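Long-range contacts in C-glycoside 3-oxidase (Microbacterium trichothecenolyticum, PDB 7DVE), which uses FAD to oxidise the C3 hydroxyl of the sugar in C-glycosides such as isoorientin and mangiferin, passing the electrons to oxygen: residues Ser235-Val240 with Val250-Val255; Leu369-Ala374 with Ala417-Leu422; Tyr24-Ser29 with Gly157-Gly162; Arg293-Gln298 with Gln446-Met451. One frame throughout, in Å; residues are numbered along the deposited sequence.

In the fold
Interactions 1, 2 and 4 are largely buried, while interaction 3 is only partly so and mixes apolar contact with charge. The strand pair of interaction 1 belongs to the FAD-binding part and reaches the adenine; its centre lies about 42 Å from that of interaction 2, across the chain's centre, where a helix packs on a sheet by mainly aliphatic contacts, with no hydrogen bond. Interaction 3 joins helix 19-31 of the dinucleotide-binding fold to helix 149-161 through arginines, a leucine and a water. Interaction 4 joins two loops by backbone bonds and a cation-pi stack. Interactions 2 and 4 touch, Cys-373 O lying 3.4 Å from Gln-298 CB, on the flank of the active site.

Interaction 1 (Ser235-Val240 with Val250-Val255); sequences SLVTRV and VVVTDV. With FAD (flavin-adenine dinucleotide), chain C.
Val-251 CG2 sits over the centre of one face of the Arg-239 guanidinium, 4.0 Å from CZ, and is nearer still to Arg-239 CB. The second flat group, the FAD adenine, is read by Val-237: its N donates to N1A at 3.1 Å, nearly straight at 170°, and its O takes a weak bond from N6A. Leu-236 CD1 stands 3.6 Å from N6A. Behind this, the antiparallel strands are tied by Leu-236 and Thr-253, a hydrogen-bonded pair whose N-H groups each meet the other's carbonyl, the closer bond being Thr-253 N to Leu-236 O at 2.8 Å. Thr-238 is then an extra residue: it donates to Val-251 O at 3.0 Å, and Val-251 N donates to Arg-239 O, so two residues face one in a beta bulge. Val-237 CG1, anti to the backbone N (chi1 176°), lies 3.9 Å from Val-250 CB, and Phe-40 packs on both valines. Ser-235 OG bonds to Tyr-6. With strand 260-264 the hairpin makes a three-stranded meander, inserted in the chain between strands 229-232 and 267-270 of the parallel sheet, the insertion characteristic of Rossmann-like FAD folds in GMC oxidoreductases.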
# COMPACT_ATOMS: atom_id res chain seq x y z
N SER A 235 0.67 10.95 -17.34
CA SER A 235 0.21 10.16 -18.47
C SER A 235 -0.95 9.30 -17.99
O SER A 235 -0.74 8.32 -17.25
CB SER A 235 1.33 9.30 -19.04
OG SER A 235 2.31 10.13 -19.64
N LEU A 236 -2.17 9.65 -18.40
CA LEU A 236 -3.36 8.95 -17.96
C LEU A 236 -3.70 7.82 -18.92
O LEU A 236 -3.84 8.05 -20.13
CB LEU A 236 -4.55 9.91 -17.84
CG LEU A 236 -5.92 9.26 -17.61
CD1 LEU A 236 -6.00 8.62 -16.23
CD2 LEU A 236 -7.02 10.29 -17.80
N VAL A 237 -3.84 6.62 -18.40
CA VAL A 237 -4.31 5.48 -19.18
C VAL A 237 -5.83 5.45 -19.06
O VAL A 237 -6.37 5.30 -17.95
CB VAL A 237 -3.68 4.17 -18.70
CG1 VAL A 237 -4.26 2.97 -19.46
CG2 VAL A 237 -2.17 4.21 -18.89
N THR A 238 -6.52 5.64 -20.19
CA THR A 238 -7.98 5.63 -20.21
C THR A 238 -8.57 4.30 -20.64
O THR A 238 -9.75 4.05 -20.38
CB THR A 238 -8.50 6.73 -21.14
OG1 THR A 238 -7.89 6.58 -22.43
CG2 THR A 238 -8.15 8.09 -20.61
N ARG A 239 -7.77 3.42 -21.25
CA ARG A 239 -8.31 2.18 -21.79
C ARG A 239 -7.19 1.15 -21.95
O ARG A 239 -6.08 1.48 -22.36
CB ARG A 239 -8.98 2.43 -23.14
CG ARG A 239 -10.08 1.46 -23.48
CD ARG A 239 -10.63 1.69 -24.91
NE ARG A 239 -10.60 3.09 -25.30
CZ ARG A 239 -10.51 3.53 -26.55
NH1 ARG A 239 -10.44 2.69 -27.57
NH2 ARG A 239 -10.51 4.84 -26.78
N VAL A 240 -7.51 -0.10 -21.62
CA VAL A 240 -6.71 -1.24 -22.03
C VAL A 240 -7.22 -1.70 -23.39
O VAL A 240 -8.37 -2.12 -23.52
CB VAL A 240 -6.78 -2.38 -21.01
CG1 VAL A 240 -5.99 -3.60 -21.52
CG2 VAL A 240 -6.26 -1.92 -19.64
N VAL A 250 -2.46 -0.00 -24.54
CA VAL A 250 -3.11 0.98 -23.69
C VAL A 250 -3.33 2.25 -24.49
O VAL A 250 -2.63 2.52 -25.46
CB VAL A 250 -2.30 1.28 -22.40
CG1 VAL A 250 -2.37 0.11 -21.45
CG2 VAL A 250 -0.84 1.63 -22.73
N VAL A 251 -4.35 3.01 -24.10
CA VAL A 251 -4.59 4.36 -24.60
C VAL A 251 -4.10 5.34 -23.56
O VAL A 251 -4.54 5.31 -22.40
CB VAL A 251 -6.08 4.59 -24.93
CG1 VAL A 251 -6.24 5.82 -25.81
CG2 VAL A 251 -6.63 3.38 -25.66
N VAL A 252 -3.19 6.23 -23.96
CA VAL A 252 -2.50 7.13 -23.05
C VAL A 252 -2.82 8.56 -23.46
O VAL A 252 -2.63 8.94 -24.62
CB VAL A 252 -0.98 6.90 -23.06
CG1 VAL A 252 -0.30 7.91 -22.17
CG2 VAL A 252 -0.66 5.50 -22.61
N THR A 253 -3.27 9.34 -22.50
CA THR A 253 -3.45 10.77 -22.69
C THR A 253 -2.32 11.50 -21.98
O THR A 253 -2.03 11.23 -20.80
CB THR A 253 -4.80 11.22 -22.16
OG1 THR A 253 -5.77 10.19 -22.42
CG2 THR A 253 -5.23 12.50 -22.83
N ASP A 254 -1.67 12.41 -22.69
CA ASP A 254 -0.69 13.29 -22.06
C ASP A 254 -1.45 14.37 -21.32
O ASP A 254 -2.13 15.20 -21.95
CB ASP A 254 0.27 13.87 -23.09
CG ASP A 254 1.38 14.68 -22.44
OD1 ASP A 254 2.16 14.11 -21.66
OD2 ASP A 254 1.46 15.89 -22.70
N VAL A 255 -1.36 14.36 -19.99
CA VAL A 255 -2.17 15.23 -19.15
C VAL A 255 -1.88 16.69 -19.44
O VAL A 255 -2.74 17.56 -19.26
CB VAL A 255 -1.95 14.88 -17.66
CG1 VAL A 255 -2.51 15.95 -16.74
CG2 VAL A 255 -2.56 13.51 -17.34
PA FAD C . -0.37 3.01 -5.24
O1A FAD C . -1.62 3.78 -5.07
O2A FAD C . 0.67 3.09 -4.19
O5B FAD C . 0.17 3.51 -6.67
C5B FAD C . -0.69 3.43 -7.81
C4B FAD C . -0.31 4.48 -8.82
O4B FAD C . -1.19 4.26 -9.96
C3B FAD C . -0.64 5.89 -8.30
O3B FAD C . 0.54 6.71 -8.44
C2B FAD C . -1.73 6.33 -9.30
O2B FAD C . -1.63 7.73 -9.61
C1B FAD C . -1.38 5.54 -10.54
N9A FAD C . -2.56 5.47 -11.48
C8A FAD C . -3.77 5.06 -11.05
N7A FAD C . -4.61 5.09 -12.09
C5A FAD C . -3.94 5.51 -13.17
C6A FAD C . -4.32 5.68 -14.44
N6A FAD C . -5.59 5.41 -14.71
N1A FAD C . -3.47 6.11 -15.40
C2A FAD C . -2.15 6.37 -15.03
N3A FAD C . -1.76 6.16 -13.69
C4A FAD C . -2.66 5.74 -12.79
N1 FAD C . 1.13 0.39 3.63
C2 FAD C . 1.82 -0.60 4.31
O2 FAD C . 1.88 -1.71 3.81
N3 FAD C . 2.41 -0.31 5.55
C4 FAD C . 2.35 1.00 6.08
O4 FAD C . 2.90 1.24 7.16
C4X FAD C . 1.65 1.97 5.38
N5 FAD C . 1.50 3.23 5.86
C5X FAD C . 0.92 4.19 5.07
C6 FAD C . 0.88 5.53 5.48
C7 FAD C . 0.36 6.54 4.68
C7M FAD C . 0.34 8.01 5.16
C8 FAD C . -0.16 6.21 3.42
C8M FAD C . -0.75 7.31 2.52
C9 FAD C . -0.13 4.87 3.00
C9A FAD C . 0.40 3.85 3.82
N10 FAD C . 0.41 2.56 3.43
C10 FAD C . 1.06 1.64 4.16
C1' FAD C . -0.24 2.09 2.17
C2' FAD C . 0.69 1.94 0.97
O2' FAD C . 1.14 3.24 0.57
C3' FAD C . -0.04 1.19 -0.20
O3' FAD C . -0.43 -0.12 0.23
C4' FAD C . 0.89 0.99 -1.40
O4' FAD C . 1.37 2.25 -1.85
C5' FAD C . 0.12 0.30 -2.56
O5' FAD C . 0.92 0.31 -3.76
P FAD C . 0.30 0.22 -5.26
O1P FAD C . 1.32 0.49 -6.30
O2P FAD C . -0.44 -1.06 -5.28
O3P FAD C . -0.72 1.45 -5.47

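Interaction 2 (Leu369-Ala374 with Ala417-Leu422); sequences LGLFCA and AEIVRL
Leu-369 and Leu-371 of the strand face Ile-419 and Leu-422 of the helix, the two axes running nearly antiparallel at 153° and approaching to 8.9 Å. No hydrogen bond crosses; the contact is aliphatic. Alternate strand residues turn toward the helix, and Ile-419 and Leu-422, almost one helical turn apart, answer them. With CG1 of Ile-419 anti to the backbone N (chi1 -165°) and the chain extended onward, its CD1 comes down on the strand between the two leucines, 3.7 Å from Leu-369 CB and 3.8 Å from Leu-371 N. Gly-370 lies beneath this methyl, its CA 4.1 Å from Ile-419 CD1. Leu-371 and Ile-419 run antiparallel alongside one another, and the branches of Leu-371 divide: CD1 meets Leu-422 CD1 at 3.8 Å, while CD2 rests 3.9 Å from Glu-418 CG. Leu-369 CD2 fills in beside Leu-422 CB at 4.1 Å.

Glu-418 thus offers only its methylene part to the strand. Its carboxylate turns to Arg-421 one turn on, whose NE donates to OE1 at 3.0 Å in the guanidinium plane, a salt bridge along the helix. Arg-421 NH1 also bonds to Val-184 O. Ile-301 and Phe-303 of strand 300-307 continue the apolar bed under Ile-419. Phe-372, between the helix-facing residues in the alternation, instead meets the rings of His-342 and His-444. Helix 406-424 therefore packs against the antiparallel sheet that holds strands 366-373 and 300-307, as in the substrate-binding domain of GMC oxidoreductases.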
# COMPACT_ATOMS: atom_id res chain seq x y z
N LEU A 369 -0.41 3.98 19.11
CA LEU A 369 -0.77 2.59 18.86
C LEU A 369 -1.86 2.53 17.81
O LEU A 369 -2.82 3.31 17.87
CB LEU A 369 -1.29 1.90 20.13
CG LEU A 369 -0.30 1.68 21.26
CD1 LEU A 369 -0.29 2.89 22.19
CD2 LEU A 369 -0.64 0.40 22.00
N GLY A 370 -1.72 1.59 16.88
CA GLY A 370 -2.82 1.23 15.99
C GLY A 370 -3.08 -0.27 15.95
O GLY A 370 -2.16 -1.09 15.79
N LEU A 371 -4.35 -0.65 16.09
CA LEU A 371 -4.80 -2.00 15.84
C LEU A 371 -5.69 -2.03 14.61
O LEU A 371 -6.49 -1.12 14.38
CB LEU A 371 -5.55 -2.58 17.05
CG LEU A 371 -4.80 -3.66 17.88
CD1 LEU A 371 -3.56 -3.10 18.58
CD2 LEU A 371 -5.76 -4.36 18.86
N PHE A 372 -5.54 -3.08 13.81
CA PHE A 372 -6.24 -3.24 12.55
C PHE A 372 -6.97 -4.56 12.56
O PHE A 372 -6.40 -5.59 12.93
CB PHE A 372 -5.28 -3.23 11.35
CG PHE A 372 -4.52 -1.95 11.19
CD1 PHE A 372 -3.46 -1.62 12.05
CD2 PHE A 372 -4.84 -1.06 10.16
CE1 PHE A 372 -2.75 -0.42 11.91
CE2 PHE A 372 -4.11 0.12 10.00
CZ PHE A 372 -3.05 0.44 10.89
N CYS A 373 -8.24 -4.51 12.14
CA CYS A 373 -9.11 -5.67 12.07
C CYS A 373 -9.13 -6.27 10.66
O CYS A 373 -8.94 -5.57 9.67
CB CYS A 373 -10.53 -5.28 12.46
SG CYS A 373 -10.64 -4.75 14.14
N ALA A 374 -9.38 -7.58 10.61
CA ALA A 374 -9.71 -8.26 9.37
C ALA A 374 -11.20 -8.09 9.07
O ALA A 374 -12.03 -8.10 9.98
CB ALA A 374 -9.36 -9.74 9.46
N ALA A 417 -10.75 -3.22 23.31
CA ALA A 417 -10.26 -3.68 24.61
C ALA A 417 -8.78 -4.06 24.55
O ALA A 417 -8.01 -3.76 25.48
CB ALA A 417 -11.10 -4.85 25.12
N GLU A 418 -8.34 -4.68 23.46
CA GLU A 418 -6.93 -5.08 23.40
C GLU A 418 -6.00 -3.88 23.25
O GLU A 418 -4.88 -3.89 23.78
CB GLU A 418 -6.66 -6.09 22.27
CG GLU A 418 -5.15 -6.47 22.10
CD GLU A 418 -4.57 -7.30 23.27
OE1 GLU A 418 -5.29 -7.53 24.26
OE2 GLU A 418 -3.38 -7.72 23.19
N ILE A 419 -6.41 -2.84 22.52
CA ILE A 419 -5.47 -1.74 22.36
C ILE A 419 -5.31 -0.99 23.67
O ILE A 419 -4.21 -0.53 23.99
CB ILE A 419 -5.88 -0.79 21.22
CG1 ILE A 419 -4.68 0.10 20.87
CG2 ILE A 419 -7.05 0.04 21.62
CD1 ILE A 419 -4.80 0.80 19.52
N VAL A 420 -6.37 -0.90 24.47
CA VAL A 420 -6.20 -0.30 25.79
C VAL A 420 -5.28 -1.16 26.66
O VAL A 420 -4.39 -0.64 27.35
CB VAL A 420 -7.57 -0.07 26.46
CG1 VAL A 420 -7.39 0.49 27.86
CG2 VAL A 420 -8.36 0.89 25.61
N ARG A 421 -5.44 -2.50 26.60
CA ARG A 421 -4.57 -3.35 27.40
C ARG A 421 -3.10 -3.21 26.99
O ARG A 421 -2.19 -3.18 27.84
CB ARG A 421 -5.02 -4.81 27.30
CG ARG A 421 -4.19 -5.77 28.14
CD ARG A 421 -4.51 -7.25 27.84
NE ARG A 421 -3.65 -7.78 26.80
CZ ARG A 421 -2.38 -8.14 26.99
NH1 ARG A 421 -1.82 -8.07 28.18
NH2 ARG A 421 -1.66 -8.57 25.96
N LEU A 422 -2.83 -3.12 25.69
CA LEU A 422 -1.45 -2.97 25.25
C LEU A 422 -0.89 -1.59 25.61
O LEU A 422 0.29 -1.47 25.97
CB LEU A 422 -1.32 -3.20 23.75
CG LEU A 422 -1.63 -4.55 23.09
CD1 LEU A 422 -1.68 -4.38 21.58
CD2 LEU A 422 -0.63 -5.63 23.47

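Interaction 3 (Tyr24-Ser29 with Gly157-Gly162); sequences YARILS and GERLLG
Arg-26 CD rests on Leu-160 CD2 at 3.6 Å, the two side chains passing alongside and pointing opposite ways. The same methyl lies over one face of the Arg-26 guanidinium and, within its own helix, over one face of the Arg-159 guanidinium. The two guanidinium planes stand almost at right angles (87°), with Arg-26 NE 3.9 Å from Arg-159 NH1. Beside them Ile-27 CD1 comes to 4.1 Å from Arg-159 NH2, and Ile-27 CG1 lies 4.3 Å from Leu-160 CD1. Water 1 spans the gap: Arg-26 NH1 donates to it at 2.7 Å, and the water lies 3.0 Å from Arg-159 O.

Long side chains are needed because the helix axes pass 11.7 Å apart, crossing at 100°. Helix 19-31 follows strand 12-15 and the glycine-rich turn that probably forms the GxGxxG motif of the Rossmann-like FAD fold; the other partner is the last turn of helix 149-161, closed by a Schellman motif in which Gly-162 takes positive phi.

The arginines are brought together by acid. Glu-30 OE2 makes salt bridges with both Arg-26 NE and Arg-159 NH1, and Glu-156 takes Arg-159 NE. With a leucine in place of Arg-26, Glu-30 would probably lose one of its two arginine mates and water 1 the donor that links it to helix 19-31. A bend at chi2 (-114°) turns the Arg-26 chain to Leu-160, while NH1 is held further by Val-218 O of helix 215-224. Ile-27 is backed by Ala-501 of helix 490-510.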
# COMPACT_ATOMS: atom_id res chain seq x y z
N TYR A 24 6.96 -5.00 -10.96
CA TYR A 24 7.02 -5.57 -12.31
C TYR A 24 8.21 -5.01 -13.08
O TYR A 24 8.96 -5.76 -13.73
CB TYR A 24 5.72 -5.30 -13.06
CG TYR A 24 4.66 -6.33 -12.77
CD1 TYR A 24 3.87 -6.23 -11.62
CD2 TYR A 24 4.44 -7.39 -13.62
CE1 TYR A 24 2.89 -7.17 -11.35
CE2 TYR A 24 3.46 -8.34 -13.36
CZ TYR A 24 2.69 -8.22 -12.22
OH TYR A 24 1.72 -9.14 -11.95
N ALA A 25 8.42 -3.69 -13.02
CA ALA A 25 9.53 -3.09 -13.75
C ALA A 25 10.87 -3.67 -13.30
O ALA A 25 11.71 -4.04 -14.13
CB ALA A 25 9.53 -1.57 -13.57
N ARG A 26 11.08 -3.78 -11.99
CA ARG A 26 12.38 -4.24 -11.51
C ARG A 26 12.60 -5.72 -11.82
O ARG A 26 13.71 -6.11 -12.22
CB ARG A 26 12.54 -3.99 -10.02
CG ARG A 26 14.03 -3.92 -9.61
CD ARG A 26 14.39 -5.07 -8.71
NE ARG A 26 15.72 -4.99 -8.12
CZ ARG A 26 16.02 -4.27 -7.05
NH1 ARG A 26 15.18 -3.37 -6.56
NH2 ARG A 26 17.20 -4.44 -6.46
N ILE A 27 11.57 -6.55 -11.65
CA ILE A 27 11.79 -7.97 -11.91
C ILE A 27 12.00 -8.22 -13.38
O ILE A 27 12.77 -9.11 -13.76
CB ILE A 27 10.64 -8.83 -11.37
CG1 ILE A 27 10.50 -8.64 -9.87
CG2 ILE A 27 10.90 -10.32 -11.71
CD1 ILE A 27 11.57 -9.41 -9.09
N LEU A 28 11.37 -7.43 -14.25
CA LEU A 28 11.66 -7.63 -15.67
C LEU A 28 13.00 -7.02 -16.06
O LEU A 28 13.66 -7.53 -16.97
CB LEU A 28 10.51 -7.07 -16.53
CG LEU A 28 9.17 -7.80 -16.36
CD1 LEU A 28 7.97 -7.02 -16.90
CD2 LEU A 28 9.23 -9.21 -16.97
N SER A 29 13.45 -5.95 -15.39
CA SER A 29 14.81 -5.47 -15.66
C SER A 29 15.86 -6.49 -15.22
O SER A 29 16.95 -6.54 -15.80
CB SER A 29 15.06 -4.13 -14.98
OG SER A 29 14.10 -3.16 -15.39
N GLY A 157 10.06 -9.86 -1.94
CA GLY A 157 9.49 -8.53 -1.72
C GLY A 157 10.24 -7.73 -0.68
O GLY A 157 10.41 -6.51 -0.82
N GLU A 158 10.68 -8.38 0.40
CA GLU A 158 11.56 -7.73 1.38
C GLU A 158 12.87 -7.26 0.75
O GLU A 158 13.40 -6.20 1.10
CB GLU A 158 11.85 -8.68 2.54
CG GLU A 158 10.63 -8.88 3.43
CD GLU A 158 10.60 -10.23 4.11
OE1 GLU A 158 11.57 -11.01 3.96
OE2 GLU A 158 9.60 -10.50 4.81
N ARG A 159 13.39 -8.02 -0.21
CA ARG A 159 14.56 -7.54 -0.95
C ARG A 159 14.21 -6.32 -1.82
O ARG A 159 14.99 -5.36 -1.90
CB ARG A 159 15.14 -8.66 -1.80
CG ARG A 159 16.08 -8.20 -2.89
CD ARG A 159 16.62 -9.40 -3.64
NE ARG A 159 15.75 -9.82 -4.75
CZ ARG A 159 15.82 -9.34 -5.98
NH1 ARG A 159 16.65 -8.35 -6.30
NH2 ARG A 159 15.06 -9.88 -6.94
N LEU A 160 13.05 -6.35 -2.46
CA LEU A 160 12.70 -5.24 -3.34
C LEU A 160 12.53 -3.95 -2.54
O LEU A 160 12.91 -2.87 -3.00
CB LEU A 160 11.43 -5.56 -4.13
CG LEU A 160 11.53 -6.66 -5.19
CD1 LEU A 160 10.40 -6.53 -6.18
CD2 LEU A 160 12.86 -6.65 -5.92
N LEU A 161 11.98 -4.05 -1.33
CA LEU A 161 11.69 -2.88 -0.53
C LEU A 161 12.82 -2.52 0.43
O LEU A 161 12.73 -1.50 1.10
CB LEU A 161 10.38 -3.10 0.25
CG LEU A 161 9.07 -3.20 -0.56
CD1 LEU A 161 8.00 -4.06 0.14
CD2 LEU A 161 8.49 -1.83 -0.87
N GLY A 162 13.90 -3.31 0.48
CA GLY A 162 15.00 -3.06 1.39
C GLY A 162 14.51 -3.03 2.82
O GLY A 162 14.79 -2.09 3.58
O HOH W 1 15.87 -3.31 -3.91

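Interaction 4 (Arg293-Gln298 with Gln446-Met451); sequences RYLNDQ and QGTVRM
Arg-450 lays its guanidinium flat over one face of the Tyr-294 ring, the planes 8° apart, with CZ 3.5 Å from Tyr-294 CG: a stack and a cation-pi contact in one. Bends at chi2 and chi3 fold the arginine chain back under the ring, and Ala-458 O holds its NH1. A serine at Tyr-294 would probably strip the guanidinium of this flat partner and let it turn about its bond to Ala-458.

Backbone bonds join Asn-296 and Gln-446 as a single antiparallel bridge, Asn-296 N to Gln-446 O and Gln-446 N to Asn-296 O, each 3.0 Å. Within its own loop Asn-296 ND2 donates to backbone O of Tyr-294 at 3.0 Å, in the carbonyl plane; across the contact, Gln-446 NE2 gives Asn-296 OD1 a weak but straight bond of 3.4 Å.

Packing is close. Thr-448 CG2 lies 3.6 Å from Leu-295 CB, and any side chain on Gly-447 would collide with Tyr-294 O.

At the end of the loop pair, Gln-298 OE1 bonds to His-444 ND1, and Gln-446 lies near Asn-478, which binds FAD. The loops thus form a second shell behind the inferred proton acceptor of a GMC oxidoreductase active site.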
# COMPACT_ATOMS: atom_id res chain seq x y z
N ARG A 293 -15.65 -6.34 -6.67
CA ARG A 293 -16.33 -6.97 -5.56
C ARG A 293 -15.33 -7.52 -4.54
O ARG A 293 -14.13 -7.64 -4.81
CB ARG A 293 -17.23 -8.10 -6.08
CG ARG A 293 -18.47 -7.63 -6.81
CD ARG A 293 -19.36 -8.80 -7.21
NE ARG A 293 -20.61 -8.35 -7.81
CZ ARG A 293 -21.65 -7.94 -7.10
NH1 ARG A 293 -21.62 -7.91 -5.78
NH2 ARG A 293 -22.75 -7.55 -7.73
N TYR A 294 -15.84 -7.88 -3.35
CA TYR A 294 -15.08 -8.45 -2.24
C TYR A 294 -14.10 -7.43 -1.66
O TYR A 294 -13.14 -7.79 -0.97
CB TYR A 294 -14.38 -9.77 -2.63
CG TYR A 294 -15.32 -10.72 -3.37
CD1 TYR A 294 -16.34 -11.41 -2.70
CD2 TYR A 294 -15.24 -10.87 -4.75
CE1 TYR A 294 -17.24 -12.23 -3.40
CE2 TYR A 294 -16.12 -11.67 -5.44
CZ TYR A 294 -17.13 -12.35 -4.77
OH TYR A 294 -18.00 -13.15 -5.49
N LEU A 295 -14.37 -6.15 -1.94
CA LEU A 295 -13.60 -5.02 -1.44
C LEU A 295 -13.54 -5.02 0.08
O LEU A 295 -14.57 -5.12 0.76
CB LEU A 295 -14.26 -3.71 -1.92
CG LEU A 295 -13.87 -2.35 -1.30
CD1 LEU A 295 -12.41 -2.13 -1.39
CD2 LEU A 295 -14.62 -1.19 -1.93
N ASN A 296 -12.34 -4.86 0.64
CA ASN A 296 -12.26 -4.80 2.09
C ASN A 296 -11.20 -3.80 2.56
O ASN A 296 -10.07 -3.79 2.07
CB ASN A 296 -12.01 -6.19 2.71
CG ASN A 296 -10.74 -6.88 2.16
OD1 ASN A 296 -9.74 -7.04 2.88
ND2 ASN A 296 -10.82 -7.35 0.91
N ASP A 297 -11.62 -2.97 3.51
CA ASP A 297 -10.77 -2.07 4.27
C ASP A 297 -10.52 -2.70 5.64
O ASP A 297 -11.23 -3.62 6.06
CB ASP A 297 -11.46 -0.70 4.36
CG ASP A 297 -10.84 0.25 5.37
OD1 ASP A 297 -9.73 0.77 5.11
OD2 ASP A 297 -11.50 0.54 6.40
N GLN A 298 -9.47 -2.23 6.32
CA GLN A 298 -9.11 -2.73 7.65
C GLN A 298 -9.49 -1.67 8.69
O GLN A 298 -8.79 -0.66 8.84
CB GLN A 298 -7.61 -3.06 7.74
CG GLN A 298 -7.11 -4.24 6.87
CD GLN A 298 -5.58 -4.27 6.81
OE1 GLN A 298 -4.92 -3.38 7.35
NE2 GLN A 298 -5.01 -5.29 6.16
N GLN A 446 -8.17 -4.14 -0.17
CA GLN A 446 -7.84 -5.41 -0.77
C GLN A 446 -9.04 -5.96 -1.54
O GLN A 446 -10.17 -5.47 -1.41
CB GLN A 446 -7.39 -6.43 0.29
CG GLN A 446 -6.04 -6.11 0.99
CD GLN A 446 -6.12 -4.93 1.94
OE1 GLN A 446 -5.23 -4.07 1.93
NE2 GLN A 446 -7.17 -4.87 2.77
N GLY A 447 -8.77 -6.99 -2.34
CA GLY A 447 -9.80 -7.92 -2.75
C GLY A 447 -10.53 -7.58 -4.03
O GLY A 447 -11.20 -8.45 -4.56
N THR A 448 -10.40 -6.37 -4.56
CA THR A 448 -11.26 -5.97 -5.68
C THR A 448 -10.88 -6.64 -6.98
O THR A 448 -11.68 -6.64 -7.92
CB THR A 448 -11.23 -4.45 -5.87
OG1 THR A 448 -9.87 -4.02 -5.96
CG2 THR A 448 -11.91 -3.74 -4.70
N VAL A 449 -9.67 -7.20 -7.07
CA VAL A 449 -9.23 -7.94 -8.25
C VAL A 449 -8.50 -9.19 -7.78
O VAL A 449 -7.38 -9.47 -8.21
CB VAL A 449 -8.34 -7.07 -9.16
CG1 VAL A 449 -9.20 -6.04 -9.88
CG2 VAL A 449 -7.25 -6.39 -8.35
N ARG A 450 -9.15 -9.96 -6.91
CA ARG A 450 -8.47 -10.99 -6.14
C ARG A 450 -8.04 -12.18 -7.00
O ARG A 450 -8.72 -12.56 -7.97
CB ARG A 450 -9.38 -11.47 -5.00
CG ARG A 450 -10.76 -11.71 -5.46
CD ARG A 450 -11.49 -12.84 -4.75
NE ARG A 450 -11.92 -12.61 -3.38
CZ ARG A 450 -12.94 -13.25 -2.81
NH1 ARG A 450 -13.67 -14.11 -3.50
NH2 ARG A 450 -13.20 -13.05 -1.52
N MET A 451 -6.92 -12.78 -6.61
CA MET A 451 -6.44 -13.98 -7.28
C MET A 451 -7.15 -15.20 -6.72
O MET A 451 -7.54 -15.24 -5.55
CB MET A 451 -4.92 -14.10 -7.12
CG MET A 451 -4.46 -14.56 -5.74
SD MET A 451 -2.75 -15.14 -5.73
CE MET A 451 -2.01 -14.14 -7.03